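Side-chain contacts in bifunctional protein PutA (Bdellovibrio bacteriovorus, PDB 5UR2), which probably oxidises L-proline to L-glutamate in two steps, using FAD in a proline dehydrogenase domain and NAD in an aldehyde dehydrogenase domain: residues E15-L18 with K19-S23; E213-K216 with I217-R221; E251-T254 with E255-E259; C363-Y366 with A367-L370. One frame throughout, in Å; residues are numbered along the deposited sequence.

Overall arrangement
Each contact joins neighbouring residues along one helix, about one turn apart, and three of them reach to its end region. None closes a loop. They follow one another along the chain without nesting or crossing. Contact 1 is at the C-terminal end of helix 6-22, ahead of the proline dehydrogenase barrel. Contacts 2, 3 and 4 sit on helices 211-232, 246-257 and 357-369, each joining two parallel strands of that barrel. Contacts 2 and 3 are neighbours, tied by salt bridges from Lys215 to Glu251 and from Lys219 to Glu255. Contacts 1 and 4 meet where Ile17 packs on Met364, which ties the N-terminal helix to the barrel.

Contact 1 (E15-L18 with K19-S23); sequences EEIL and KRMES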
ATOM      1  N   GLU B  15      59.165  -0.889  14.516  1.00 43.60           N
ATOM      2  CA  GLU B  15      59.964  -0.073  13.609  1.00 45.86           C
ATOM      3  C   GLU B  15      61.193  -0.830  13.121  1.00 43.50           C
ATOM      4  O   GLU B  15      61.566  -0.720  11.946  1.00 40.87           O
ATOM      5  CB  GLU B  15      60.372   1.233  14.295  1.00 48.15           C
ATOM      6  CG  GLU B  15      59.216   2.207  14.501  1.00 51.41           C
ATOM      7  CD  GLU B  15      59.629   3.448  15.280  1.00 52.44           C
ATOM      8  OE1 GLU B  15      60.767   3.473  15.787  1.00 54.62           O
ATOM      9  OE2 GLU B  15      58.820   4.397  15.381  1.00 52.64           O
ATOM     10  N   GLU B  16      61.827  -1.619  13.999  1.00 40.17           N
ATOM     11  CA  GLU B  16      62.947  -2.448  13.564  1.00 39.22           C
ATOM     12  C   GLU B  16      62.511  -3.464  12.521  1.00 38.35           C
ATOM     13  O   GLU B  16      63.178  -3.628  11.493  1.00 40.92           O
ATOM     14  CB  GLU B  16      63.571  -3.170  14.756  1.00 46.88           C
ATOM     15  CG  GLU B  16      64.643  -4.188  14.368  1.00 57.45           C
ATOM     16  CD  GLU B  16      65.138  -5.011  15.556  1.00 63.65           C
ATOM     17  OE1 GLU B  16      64.764  -4.680  16.709  1.00 66.89           O
ATOM     18  OE2 GLU B  16      65.915  -5.970  15.334  1.00 58.23           O
ATOM     19  N   ILE B  17      61.366  -4.119  12.748  1.00 35.58           N
ATOM     20  CA  ILE B  17      60.889  -5.146  11.823  1.00 37.78           C
ATOM     21  C   ILE B  17      60.610  -4.543  10.454  1.00 37.69           C
ATOM     22  O   ILE B  17      61.001  -5.101   9.422  1.00 39.13           O
ATOM     23  CB  ILE B  17      59.644  -5.849  12.406  1.00 34.59           C
ATOM     24  CG1 ILE B  17      60.036  -6.700  13.621  1.00 31.35           C
ATOM     25  CG2 ILE B  17      58.912  -6.655  11.338  1.00 30.61           C
ATOM     26  CD1 ILE B  17      58.841  -7.253  14.383  1.00 29.82           C
ATOM     27  N   LEU B  18      59.962  -3.381  10.421  1.00 37.74           N
ATOM     28  CA  LEU B  18      59.684  -2.733   9.144  1.00 42.74           C
ATOM     29  C   LEU B  18      60.963  -2.226   8.476  1.00 45.31           C
ATOM     30  O   LEU B  18      61.047  -2.193   7.240  1.00 41.10           O
ATOM     31  CB  LEU B  18      58.679  -1.601   9.345  1.00 41.82           C
ATOM     32  CG  LEU B  18      57.289  -2.085   9.794  1.00 39.07           C
ATOM     33  CD1 LEU B  18      56.449  -0.947  10.332  1.00 38.05           C
ATOM     34  CD2 LEU B  18      56.551  -2.756   8.661  1.00 38.88           C
ATOM     35  N   LYS B  19      61.955  -1.800   9.262  1.00 44.27           N
ATOM     36  CA  LYS B  19      63.211  -1.350   8.664  1.00 47.97           C
ATOM     37  C   LYS B  19      63.928  -2.505   7.975  1.00 45.25           C
ATOM     38  O   LYS B  19      64.358  -2.380   6.820  1.00 42.69           O
ATOM     39  CB  LYS B  19      64.106  -0.704   9.725  1.00 45.42           C
ATOM     40  CG  LYS B  19      65.450  -0.221   9.210  1.00 50.29           C
ATOM     41  CD  LYS B  19      65.319   0.691   7.987  1.00 56.37           C
ATOM     42  CE  LYS B  19      64.773   2.077   8.329  1.00 58.03           C
ATOM     43  NZ  LYS B  19      65.030   3.065   7.228  1.00 58.70           N
ATOM     44  N   ARG B  20      64.026  -3.652   8.659  1.00 43.55           N
ATOM     45  CA  ARG B  20      64.621  -4.840   8.054  1.00 42.49           C
ATOM     46  C   ARG B  20      63.879  -5.242   6.787  1.00 45.30           C
ATOM     47  O   ARG B  20      64.494  -5.698   5.815  1.00 50.40           O
ATOM     48  CB  ARG B  20      64.595  -6.014   9.033  1.00 42.00           C
ATOM     49  CG  ARG B  20      65.539  -5.959  10.206  1.00 43.34           C
ATOM     50  CD  ARG B  20      65.192  -7.123  11.137  1.00 49.73           C
ATOM     51  NE  ARG B  20      66.130  -7.312  12.242  1.00 51.25           N
ATOM     52  CZ  ARG B  20      67.202  -8.097  12.197  1.00 52.08           C
ATOM     53  NH1 ARG B  20      67.500  -8.761  11.083  1.00 52.79           N
ATOM     54  NH2 ARG B  20      67.977  -8.211  13.269  1.00 48.29           N
ATOM     55  N   MET B  21      62.551  -5.075   6.781  1.00 38.56           N
ATOM     56  CA  MET B  21      61.756  -5.484   5.629  1.00 42.19           C
ATOM     57  C   MET B  21      62.144  -4.712   4.382  1.00 44.02           C
ATOM     58  O   MET B  21      62.059  -5.248   3.273  1.00 45.96           O
ATOM     59  CB  MET B  21      60.267  -5.301   5.924  1.00 42.83           C
ATOM     60  CG  MET B  21      59.681  -6.381   6.811  1.00 48.85           C
ATOM     61  SD  MET B  21      58.107  -5.902   7.541  1.00 51.95           S
ATOM     62  CE  MET B  21      57.186  -5.440   6.066  1.00 49.57           C
ATOM     63  N   GLU B  22      62.592  -3.463   4.542  1.00 47.09           N
ATOM     64  CA  GLU B  22      63.037  -2.685   3.395  1.00 50.81           C
ATOM     65  C   GLU B  22      64.267  -3.290   2.737  1.00 51.43           C
ATOM     66  O   GLU B  22      64.500  -3.043   1.550  1.00 55.65           O
ATOM     67  CB  GLU B  22      63.359  -1.252   3.815  1.00 57.11           C
ATOM     68  CG  GLU B  22      62.286  -0.540   4.621  1.00 63.10           C
ATOM     69  CD  GLU B  22      62.735   0.855   5.036  1.00 69.61           C
ATOM     70  OE1 GLU B  22      61.964   1.572   5.712  1.00 69.65           O
ATOM     71  OE2 GLU B  22      63.869   1.235   4.680  1.00 74.62           O
ATOM     72  N   SER B  23      65.052  -4.079   3.473  1.00 47.97           N
ATOM     73  CA  SER B  23      66.273  -4.683   2.957  1.00 48.60           C
ATOM     74  C   SER B  23      66.053  -6.051   2.322  1.00 52.17           C
ATOM     75  O   SER B  23      67.006  -6.619   1.777  1.00 58.54           O
ATOM     76  CB  SER B  23      67.316  -4.804   4.075  1.00 46.12           C
TER
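Met21 reaches back over the preceding turn of helix 6-22 and packs against Ile17 and Leu18. Met21 CB lies by the carbonyl oxygens of both residues, 3.5 Å from Leu18 O. With chi1 at -77°, Met21 CG turns away from its own carbonyl carbon and comes 3.2 Å from Ile17 O. Met21 SD touches both an Ile17 and a Leu18 branch. Met21 SD is 3.7 Å from Leu18 CD2. Ile17 CG2 is a little farther. The last bend carries Met21 CE alongside Leu18 CD2 at 3.8 Å. Met21 and Leu18 thus run side by side in the same direction, whereas Ile17 crosses Met21 at a slant. The backbone bond from Met21 N to Ile17 O is one of the bonds joining the two turns.

A second pair lies on a more exposed side. The extended chains of Glu16 and Arg20 point the same way, with their flat end groups 29° from coplanar. Glu16 OE2 meets the guanidinium edge in its plane. The hydrogen bond within this salt bridge, Arg20 NE to Glu16 OE2, is weak at 3.4 Å though nearly straight (167°). Lys19 NZ forms a salt bridge with Glu22 OE2, with a weak hydrogen bond.

The apolar side faces barrel helices 357-369 and 387-395 and the later helix 440-444. Ile17 touches Val357 and Met364, Leu18 touches Met440, and Met21 rests on Ile389 and Thr392.

Contact 2 (E213-K216 with I217-R221); sequences ESKK and ILKDR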
ATOM      1  N   GLU B 213      25.438 -37.092  21.880  1.00 30.31           N
ATOM      2  CA  GLU B 213      25.656 -38.081  20.832  1.00 30.54           C
ATOM      3  C   GLU B 213      26.620 -37.554  19.771  1.00 26.75           C
ATOM      4  O   GLU B 213      27.561 -38.249  19.369  1.00 23.89           O
ATOM      5  CB  GLU B 213      24.321 -38.478  20.209  1.00 32.26           C
ATOM      6  CG  GLU B 213      24.472 -39.562  19.169  1.00 50.07           C
ATOM      7  CD  GLU B 213      23.148 -40.143  18.739  1.00 65.92           C
ATOM      8  OE1 GLU B 213      23.138 -40.892  17.735  1.00 70.58           O
ATOM      9  OE2 GLU B 213      22.124 -39.852  19.405  1.00 68.22           O
ATOM     10  N   SER B 214      26.412 -36.304  19.331  1.00 27.41           N
ATOM     11  CA  SER B 214      27.290 -35.694  18.334  1.00 25.95           C
ATOM     12  C   SER B 214      28.720 -35.614  18.836  1.00 29.44           C
ATOM     13  O   SER B 214      29.664 -35.930  18.100  1.00 22.61           O
ATOM     14  CB  SER B 214      26.794 -34.294  17.979  1.00 27.20           C
ATOM     15  OG  SER B 214      25.510 -34.333  17.364  1.00 30.83           O
ATOM     16  N   LYS B 215      28.894 -35.197  20.095  1.00 26.37           N
ATOM     17  CA  LYS B 215      30.226 -35.082  20.673  1.00 23.73           C
ATOM     18  C   LYS B 215      30.934 -36.433  20.726  1.00 29.98           C
ATOM     19  O   LYS B 215      32.131 -36.522  20.424  1.00 25.19           O
ATOM     20  CB  LYS B 215      30.132 -34.467  22.064  1.00 22.55           C
ATOM     21  CG  LYS B 215      31.448 -34.445  22.813  1.00 22.47           C
ATOM     22  CD  LYS B 215      31.410 -33.435  23.966  1.00 22.30           C
ATOM     23  CE  LYS B 215      30.350 -33.757  25.006  1.00 24.11           C
ATOM     24  NZ  LYS B 215      30.591 -32.910  26.205  1.00 29.93           N
ATOM     25  N   LYS B 216      30.212 -37.494  21.114  1.00 25.45           N
ATOM     26  CA  LYS B 216      30.812 -38.824  21.145  1.00 29.44           C
ATOM     27  C   LYS B 216      31.243 -39.265  19.749  1.00 31.07           C
ATOM     28  O   LYS B 216      32.319 -39.851  19.584  1.00 25.11           O
ATOM     29  CB  LYS B 216      29.851 -39.838  21.761  1.00 33.19           C
ATOM     30  CG  LYS B 216      30.350 -41.290  21.651  1.00 33.18           C
ATOM     31  CD  LYS B 216      29.321 -42.270  22.197  1.00 41.56           C
ATOM     32  CE  LYS B 216      29.309 -43.571  21.387  1.00 45.23           C
ATOM     33  NZ  LYS B 216      30.627 -44.255  21.384  1.00 37.56           N
ATOM     34  N   ILE B 217      30.412 -39.006  18.734  1.00 33.23           N
ATOM     35  CA  ILE B 217      30.771 -39.418  17.378  1.00 31.97           C
ATOM     36  C   ILE B 217      31.984 -38.639  16.884  1.00 33.70           C
ATOM     37  O   ILE B 217      32.910 -39.220  16.300  1.00 30.51           O
ATOM     38  CB  ILE B 217      29.568 -39.267  16.422  1.00 32.15           C
ATOM     39  CG1 ILE B 217      28.481 -40.279  16.769  1.00 28.94           C
ATOM     40  CG2 ILE B 217      30.002 -39.409  14.959  1.00 21.75           C
ATOM     41  CD1 ILE B 217      27.162 -40.050  16.030  1.00 25.69           C
ATOM     42  N   LEU B 218      32.008 -37.318  17.113  1.00 32.63           N
ATOM     43  CA  LEU B 218      33.151 -36.514  16.686  1.00 31.66           C
ATOM     44  C   LEU B 218      34.440 -37.007  17.338  1.00 27.87           C
ATOM     45  O   LEU B 218      35.462 -37.179  16.666  1.00 32.09           O
ATOM     46  CB  LEU B 218      32.907 -35.033  16.995  1.00 24.79           C
ATOM     47  CG  LEU B 218      31.833 -34.389  16.109  1.00 23.99           C
ATOM     48  CD1 LEU B 218      31.368 -33.047  16.665  1.00 19.27           C
ATOM     49  CD2 LEU B 218      32.346 -34.233  14.703  1.00 20.03           C
ATOM     50  N   LYS B 219      34.401 -37.265  18.646  1.00 30.90           N
ATOM     51  CA  LYS B 219      35.567 -37.808  19.333  1.00 29.21           C
ATOM     52  C   LYS B 219      35.990 -39.142  18.739  1.00 33.82           C
ATOM     53  O   LYS B 219      37.188 -39.393  18.563  1.00 31.44           O
ATOM     54  CB  LYS B 219      35.277 -37.961  20.829  1.00 27.38           C
ATOM     55  CG  LYS B 219      35.210 -36.647  21.579  1.00 31.67           C
ATOM     56  CD  LYS B 219      34.453 -36.755  22.905  1.00 36.64           C
ATOM     57  CE  LYS B 219      35.212 -37.574  23.937  1.00 32.58           C
ATOM     58  NZ  LYS B 219      34.445 -37.651  25.216  1.00 33.21           N
ATOM     59  N   ASP B 220      35.017 -40.012  18.424  1.00 26.98           N
ATOM     60  CA  ASP B 220      35.352 -41.313  17.853  1.00 34.30           C
ATOM     61  C   ASP B 220      36.045 -41.160  16.506  1.00 34.47           C
ATOM     62  O   ASP B 220      36.940 -41.939  16.177  1.00 35.49           O
ATOM     63  CB  ASP B 220      34.098 -42.188  17.686  1.00 36.74           C
ATOM     64  CG  ASP B 220      33.509 -42.650  19.007  1.00 36.00           C
ATOM     65  OD1 ASP B 220      34.185 -42.503  20.039  1.00 36.12           O
ATOM     66  OD2 ASP B 220      32.378 -43.195  18.999  1.00 39.74           O
ATOM     67  N   ARG B 221      35.644 -40.168  15.708  1.00 31.94           N
ATOM     68  CA  ARG B 221      36.264 -40.013  14.399  1.00 32.74           C
ATOM     69  C   ARG B 221      37.643 -39.383  14.508  1.00 32.35           C
ATOM     70  O   ARG B 221      38.535 -39.722  13.719  1.00 28.76           O
ATOM     71  CB  ARG B 221      35.368 -39.177  13.486  1.00 34.06           C
ATOM     72  CG  ARG B 221      33.934 -39.688  13.367  1.00 32.65           C
ATOM     73  CD  ARG B 221      33.825 -40.887  12.458  1.00 35.57           C
ATOM     74  NE  ARG B 221      32.476 -41.466  12.440  1.00 38.63           N
ATOM     75  CZ  ARG B 221      31.499 -41.129  11.601  1.00 29.97           C
ATOM     76  NH1 ARG B 221      31.683 -40.185  10.692  1.00 25.02           N
ATOM     77  NH2 ARG B 221      30.324 -41.743  11.673  1.00 31.26           N
TER
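Lys216 and Asp220 form the salt bridge of this turn. NZ of Lys216 bonds to Asp220 OD2 at 3.1 Å, on the syn lone pair, the side of the other oxygen. The lysine chain starts anti to its backbone N (chi1 172°) and bends at its last two torsions, which brings the ammonium across to the carboxylate. Asp220 OD1 has a second cation, Arg223 of the next turn, so the carboxylate is shared between two positive groups.

The carbon contacts involve the stems of Lys215, Lys219 and Glu213 and the CD1 methyl of Ile217. Lys215 and Lys219 lie side by side, with Lys215 CG 3.8 Å from Lys219 CD. Lys215 NZ and Lys219 NZ are 6.2 Å apart, and their partners are Glu251 and Glu255. Ile217 CD1 rests on Glu213 CG at 4.2 Å.

The backbone bonds are regular helical ones, such as Leu218 N to Ser214 O at 2.9 Å. Ser214 OG is hydrogen-bonded to Lys207 O and Ala210 O.

Helix 211-232 joins barrel strands 194-197 and 235-238 in a beta-alpha-beta unit. Leu218 packs on Leu248 and Val252 of the next helix, 246-257, while Ile217 meets Tyr203 in a loop.

Contact 3 (E251-T254 with E255-E259); sequences EVFT and ELINE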
ATOM      1  N   GLU B 251      34.846 -28.842  23.656  1.00 20.84           N
ATOM      2  CA  GLU B 251      34.529 -30.038  24.432  1.00 25.63           C
ATOM      3  C   GLU B 251      35.113 -31.289  23.776  1.00 24.75           C
ATOM      4  O   GLU B 251      35.662 -32.158  24.458  1.00 26.99           O
ATOM      5  CB  GLU B 251      33.010 -30.180  24.601  1.00 19.94           C
ATOM      6  CG  GLU B 251      32.412 -29.103  25.480  1.00 23.47           C
ATOM      7  CD  GLU B 251      30.986 -29.385  25.879  1.00 23.81           C
ATOM      8  OE1 GLU B 251      30.475 -30.494  25.600  1.00 27.82           O
ATOM      9  OE2 GLU B 251      30.373 -28.489  26.478  1.00 28.66           O
ATOM     10  N   VAL B 252      35.001 -31.396  22.453  1.00 26.89           N
ATOM     11  CA  VAL B 252      35.572 -32.544  21.754  1.00 28.00           C
ATOM     12  C   VAL B 252      37.066 -32.637  22.036  1.00 25.57           C
ATOM     13  O   VAL B 252      37.584 -33.691  22.422  1.00 24.71           O
ATOM     14  CB  VAL B 252      35.270 -32.440  20.247  1.00 31.61           C
ATOM     15  CG1 VAL B 252      36.095 -33.418  19.442  1.00 20.35           C
ATOM     16  CG2 VAL B 252      33.769 -32.630  19.982  1.00 28.58           C
ATOM     17  N   PHE B 253      37.772 -31.514  21.875  1.00 24.09           N
ATOM     18  CA  PHE B 253      39.227 -31.501  21.996  1.00 25.59           C
ATOM     19  C   PHE B 253      39.686 -31.813  23.412  1.00 22.29           C
ATOM     20  O   PHE B 253      40.569 -32.655  23.623  1.00 24.17           O
ATOM     21  CB  PHE B 253      39.770 -30.144  21.549  1.00 22.16           C
ATOM     22  CG  PHE B 253      41.245 -30.008  21.712  1.00 24.14           C
ATOM     23  CD1 PHE B 253      42.114 -30.570  20.782  1.00 22.87           C
ATOM     24  CD2 PHE B 253      41.775 -29.286  22.781  1.00 24.33           C
ATOM     25  CE1 PHE B 253      43.493 -30.427  20.924  1.00 28.23           C
ATOM     26  CE2 PHE B 253      43.139 -29.148  22.929  1.00 23.71           C
ATOM     27  CZ  PHE B 253      44.003 -29.720  22.002  1.00 26.82           C
ATOM     28  N   THR B 254      39.135 -31.104  24.391  1.00 21.51           N
ATOM     29  CA  THR B 254      39.628 -31.242  25.754  1.00 23.57           C
ATOM     30  C   THR B 254      39.303 -32.620  26.325  1.00 24.55           C
ATOM     31  O   THR B 254      40.132 -33.213  27.020  1.00 25.84           O
ATOM     32  CB  THR B 254      39.063 -30.125  26.643  1.00 24.04           C
ATOM     33  OG1 THR B 254      37.633 -30.062  26.509  1.00 20.00           O
ATOM     34  CG2 THR B 254      39.675 -28.784  26.274  1.00 22.64           C
ATOM     35  N   GLU B 255      38.108 -33.146  26.050  1.00 22.97           N
ATOM     36  CA  GLU B 255      37.789 -34.481  26.543  1.00 29.70           C
ATOM     37  C   GLU B 255      38.677 -35.524  25.881  1.00 29.34           C
ATOM     38  O   GLU B 255      39.125 -36.472  26.535  1.00 29.16           O
ATOM     39  CB  GLU B 255      36.309 -34.802  26.317  1.00 30.98           C
ATOM     40  CG  GLU B 255      35.318 -33.972  27.173  1.00 26.57           C
ATOM     41  CD  GLU B 255      33.856 -34.316  26.847  1.00 25.26           C
ATOM     42  OE1 GLU B 255      33.628 -35.378  26.241  1.00 25.37           O
ATOM     43  OE2 GLU B 255      32.937 -33.556  27.204  1.00 29.96           O
ATOM     44  N   LEU B 256      38.951 -35.353  24.583  1.00 27.53           N
ATOM     45  CA  LEU B 256      39.753 -36.323  23.848  1.00 28.23           C
ATOM     46  C   LEU B 256      41.177 -36.405  24.401  1.00 33.29           C
ATOM     47  O   LEU B 256      41.673 -37.502  24.694  1.00 32.86           O
ATOM     48  CB  LEU B 256      39.753 -35.973  22.358  1.00 22.21           C
ATOM     49  CG  LEU B 256      40.339 -37.020  21.414  1.00 32.57           C
ATOM     50  CD1 LEU B 256      39.606 -38.364  21.553  1.00 30.98           C
ATOM     51  CD2 LEU B 256      40.271 -36.512  19.971  1.00 24.18           C
ATOM     52  N   ILE B 257      41.861 -35.260  24.532  1.00 25.59           N
ATOM     53  CA  ILE B 257      43.265 -35.277  24.949  1.00 28.24           C
ATOM     54  C   ILE B 257      43.438 -35.481  26.445  1.00 38.72           C
ATOM     55  O   ILE B 257      44.581 -35.591  26.912  1.00 42.47           O
ATOM     56  CB  ILE B 257      44.051 -34.003  24.558  1.00 24.95           C
ATOM     57  CG1 ILE B 257      43.672 -32.811  25.437  1.00 26.64           C
ATOM     58  CG2 ILE B 257      43.847 -33.637  23.064  1.00 24.54           C
ATOM     59  CD1 ILE B 257      44.682 -31.641  25.334  1.00 25.81           C
ATOM     60  N   ASN B 258      42.351 -35.530  27.214  1.00 36.24           N
ATOM     61  CA  ASN B 258      42.413 -35.914  28.620  1.00 36.35           C
ATOM     62  C   ASN B 258      42.157 -37.399  28.846  1.00 39.15           C
ATOM     63  O   ASN B 258      42.202 -37.844  29.998  1.00 43.34           O
ATOM     64  CB  ASN B 258      41.434 -35.096  29.471  1.00 30.68           C
ATOM     65  CG  ASN B 258      41.843 -35.059  30.948  1.00 37.47           C
ATOM     66  OD1 ASN B 258      43.026 -34.912  31.272  1.00 36.98           O
ATOM     67  ND2 ASN B 258      40.870 -35.193  31.845  1.00 34.65           N
ATOM     68  N   GLU B 259      41.873 -38.165  27.790  1.00 34.55           N
ATOM     69  CA  GLU B 259      41.697 -39.605  27.928  1.00 34.21           C
ATOM     70  C   GLU B 259      43.028 -40.288  28.280  1.00 31.74           C
ATOM     71  O   GLU B 259      44.103 -39.794  27.923  1.00 27.32           O
ATOM     72  CB  GLU B 259      41.114 -40.203  26.645  1.00 30.77           C
ATOM     73  CG  GLU B 259      39.718 -39.671  26.305  1.00 29.75           C
ATOM     74  CD  GLU B 259      39.194 -40.193  24.971  1.00 34.46           C
ATOM     75  OE1 GLU B 259      39.918 -40.969  24.292  1.00 31.39           O
ATOM     76  OE2 GLU B 259      38.058 -39.812  24.596  1.00 36.12           O
TER
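The first torsions of Phe253 and Ile257 turn the two side chains toward each other. The phenylalanine ring carbon CG is anti to the backbone N (chi1 177°), which swings the ring toward the following turn. Ile257 has CG1 between its backbone N and carbonyl carbon (chi1 74°), and CG2 anti to the carbonyl carbon. Both ends of this isoleucine then reach the ring. Ile257 CG2 lies over one face in a CH-pi contact, 4.2 Å from the Phe253 ring centroid and 21° off the ring normal. It sits toward the rim, near CE1. Ile257 CD1 touches Phe253 CE2 at 3.8 Å. The pair is also joined by the backbone bond from Ile257 N to Phe253 O, at 3.0 Å.

On another side of the helix two acids lie close. Glu251 OE1 and Glu255 OE2 are 4.2 Å apart. Lys215 of helix 211-232 makes salt bridges to both oxygens, and Lys219 binds Glu255 OE1. Thr254 OG1 is hydrogen-bonded to Leu250 O, one turn back.

The backbone bond from Asn258 N to Thr254 O is weak.

Phe253 also meets Phe297 edge-to-face, so its ring is held in a buried apolar cluster beside the barrel strand 268-273. The two glutamates would repel each other, and the shared lysine probably offsets this. The salt bridges add a charged link to the apolar packing of helices 211-232 and 246-257.

Contact 4 (C363-Y366 with A367-L370); sequences CMLY and AEKL
Leu365 and Glu368 meet across one turn of helix 357-369. The methyl Leu365 CD1 lies 4.0 Å from Glu368 OE1, with CD2 slightly farther. The two side chains cross at a slant, and the contact is of methyl against carboxylate oxygen. Leu365 CD1 also comes 4.4 Å from Lys369 CE, a looser touch on the lysine stem.

Other side chains rest on the carbonyl oxygens of the turn before. In Glu368 a chi1 of -75° sets CG opposite its own carbonyl carbon, where Glu368 CG lies 3.3 Å from Met364 O. Ala367 CB sits near the oxygens of both Cys363 and Met364. Leu370 CG lies 3.3 Å from Tyr366 O.

Backbone bonds set the spacing of these residues. Lys369 N bonds to Leu365 O at 2.7 Å, with the N-H at 163°. Ala367 N and Glu368 N bond to Cys363 O and Met364 O. The last bond, from Leu370 N to Tyr366 O, is weak at 3.4 Å.

The polar ends are held from outside. Glu368 OE2 makes a salt bridge to Arg13, and Lys369 NZ bonds to Gln9, both on helix 6-22. Tyr366 OH bonds to Glu335 on helix 327-343.

Helix 357-369 links barrel strands 349-353 and 379-382 in a beta-alpha-beta unit. Leu365 packs on Ile10 of helix 6-22. Tyr366 and Leu370 lean on Leu342 of helix 327-343, and Cys363 and Met364 touch Phe379 of strand 379-382.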
ATOM      1  N   CYS B 363      53.724  -9.373  20.862  1.00 25.22           N
ATOM      2  CA  CYS B 363      54.017 -10.694  21.397  1.00 26.94           C
ATOM      3  C   CYS B 363      55.493 -10.822  21.772  1.00 31.17           C
ATOM      4  O   CYS B 363      55.826 -11.350  22.840  1.00 30.96           O
ATOM      5  CB  CYS B 363      53.621 -11.762  20.388  1.00 25.67           C
ATOM      6  SG  CYS B 363      51.833 -11.932  20.139  1.00 31.44           S
ATOM      7  N   MET B 364      56.387 -10.327  20.916  1.00 28.26           N
ATOM      8  CA  MET B 364      57.814 -10.445  21.199  1.00 26.11           C
ATOM      9  C   MET B 364      58.164  -9.771  22.511  1.00 28.67           C
ATOM     10  O   MET B 364      58.915 -10.324  23.322  1.00 30.43           O
ATOM     11  CB  MET B 364      58.643  -9.829  20.074  1.00 28.41           C
ATOM     12  CG  MET B 364      58.616 -10.588  18.766  1.00 33.85           C
ATOM     13  SD  MET B 364      59.468  -9.667  17.473  1.00 39.81           S
ATOM     14  CE  MET B 364      59.246 -10.791  16.099  1.00 43.95           C
ATOM     15  N   LEU B 365      57.637  -8.563  22.725  1.00 30.86           N
ATOM     16  CA  LEU B 365      57.969  -7.799  23.922  1.00 37.81           C
ATOM     17  C   LEU B 365      57.371  -8.443  25.165  1.00 40.79           C
ATOM     18  O   LEU B 365      58.052  -8.593  26.190  1.00 38.67           O
ATOM     19  CB  LEU B 365      57.483  -6.351  23.775  1.00 33.31           C
ATOM     20  CG  LEU B 365      58.555  -5.341  23.378  1.00 33.28           C
ATOM     21  CD1 LEU B 365      59.588  -5.189  24.476  1.00 36.90           C
ATOM     22  CD2 LEU B 365      59.226  -5.803  22.107  1.00 35.63           C
ATOM     23  N   TYR B 366      56.100  -8.850  25.080  1.00 25.51           N
ATOM     24  CA  TYR B 366      55.454  -9.511  26.207  1.00 34.49           C
ATOM     25  C   TYR B 366      56.236 -10.755  26.609  1.00 34.22           C
ATOM     26  O   TYR B 366      56.423 -11.031  27.806  1.00 29.59           O
ATOM     27  CB  TYR B 366      54.005  -9.874  25.850  1.00 39.28           C
ATOM     28  CG  TYR B 366      53.084  -8.688  25.589  1.00 37.37           C
ATOM     29  CD1 TYR B 366      53.240  -7.472  26.254  1.00 40.99           C
ATOM     30  CD2 TYR B 366      52.083  -8.781  24.634  1.00 32.85           C
ATOM     31  CE1 TYR B 366      52.382  -6.376  25.985  1.00 42.03           C
ATOM     32  CE2 TYR B 366      51.236  -7.699  24.351  1.00 39.20           C
ATOM     33  CZ  TYR B 366      51.382  -6.506  25.029  1.00 42.59           C
ATOM     34  OH  TYR B 366      50.524  -5.457  24.725  1.00 44.09           O
ATOM     35  N   ALA B 367      56.737 -11.503  25.619  1.00 30.12           N
ATOM     36  CA  ALA B 367      57.603 -12.635  25.934  1.00 31.58           C
ATOM     37  C   ALA B 367      58.889 -12.165  26.604  1.00 30.64           C
ATOM     38  O   ALA B 367      59.359 -12.784  27.566  1.00 34.84           O
ATOM     39  CB  ALA B 367      57.915 -13.440  24.670  1.00 27.84           C
ATOM     40  N   GLU B 368      59.474 -11.065  26.118  1.00 32.38           N
ATOM     41  CA  GLU B 368      60.757 -10.624  26.665  1.00 36.01           C
ATOM     42  C   GLU B 368      60.608 -10.086  28.081  1.00 34.69           C
ATOM     43  O   GLU B 368      61.483 -10.303  28.922  1.00 34.87           O
ATOM     44  CB  GLU B 368      61.400  -9.574  25.758  1.00 35.99           C
ATOM     45  CG  GLU B 368      61.987 -10.174  24.495  1.00 43.39           C
ATOM     46  CD  GLU B 368      62.308  -9.147  23.426  1.00 54.76           C
ATOM     47  OE1 GLU B 368      62.425  -7.944  23.762  1.00 55.72           O
ATOM     48  OE2 GLU B 368      62.438  -9.557  22.248  1.00 58.89           O
ATOM     49  N   LYS B 369      59.511  -9.383  28.365  1.00 38.16           N
ATOM     50  CA  LYS B 369      59.302  -8.897  29.723  1.00 37.95           C
ATOM     51  C   LYS B 369      59.119 -10.038  30.719  1.00 38.42           C
ATOM     52  O   LYS B 369      59.342  -9.829  31.916  1.00 30.15           O
ATOM     53  CB  LYS B 369      58.102  -7.953  29.770  1.00 38.69           C
ATOM     54  CG  LYS B 369      58.319  -6.631  29.024  1.00 49.10           C
ATOM     55  CD  LYS B 369      59.526  -5.859  29.566  1.00 55.63           C
ATOM     56  CE  LYS B 369      59.765  -4.541  28.820  1.00 57.92           C
ATOM     57  NZ  LYS B 369      61.030  -3.850  29.237  1.00 56.79           N
ATOM     58  N   LEU B 370      58.739 -11.235  30.251  1.00 34.43           N
ATOM     59  CA  LEU B 370      58.586 -12.419  31.093  1.00 35.12           C
ATOM     60  C   LEU B 370      59.829 -13.301  31.110  1.00 36.06           C
ATOM     61  O   LEU B 370      59.778 -14.406  31.659  1.00 46.26           O
ATOM     62  CB  LEU B 370      57.378 -13.247  30.640  1.00 31.37           C
ATOM     63  CG  LEU B 370      56.046 -12.511  30.755  1.00 32.46           C
ATOM     64  CD1 LEU B 370      54.907 -13.252  30.038  1.00 29.29           C
ATOM     65  CD2 LEU B 370      55.730 -12.268  32.227  1.00 29.02           C
TER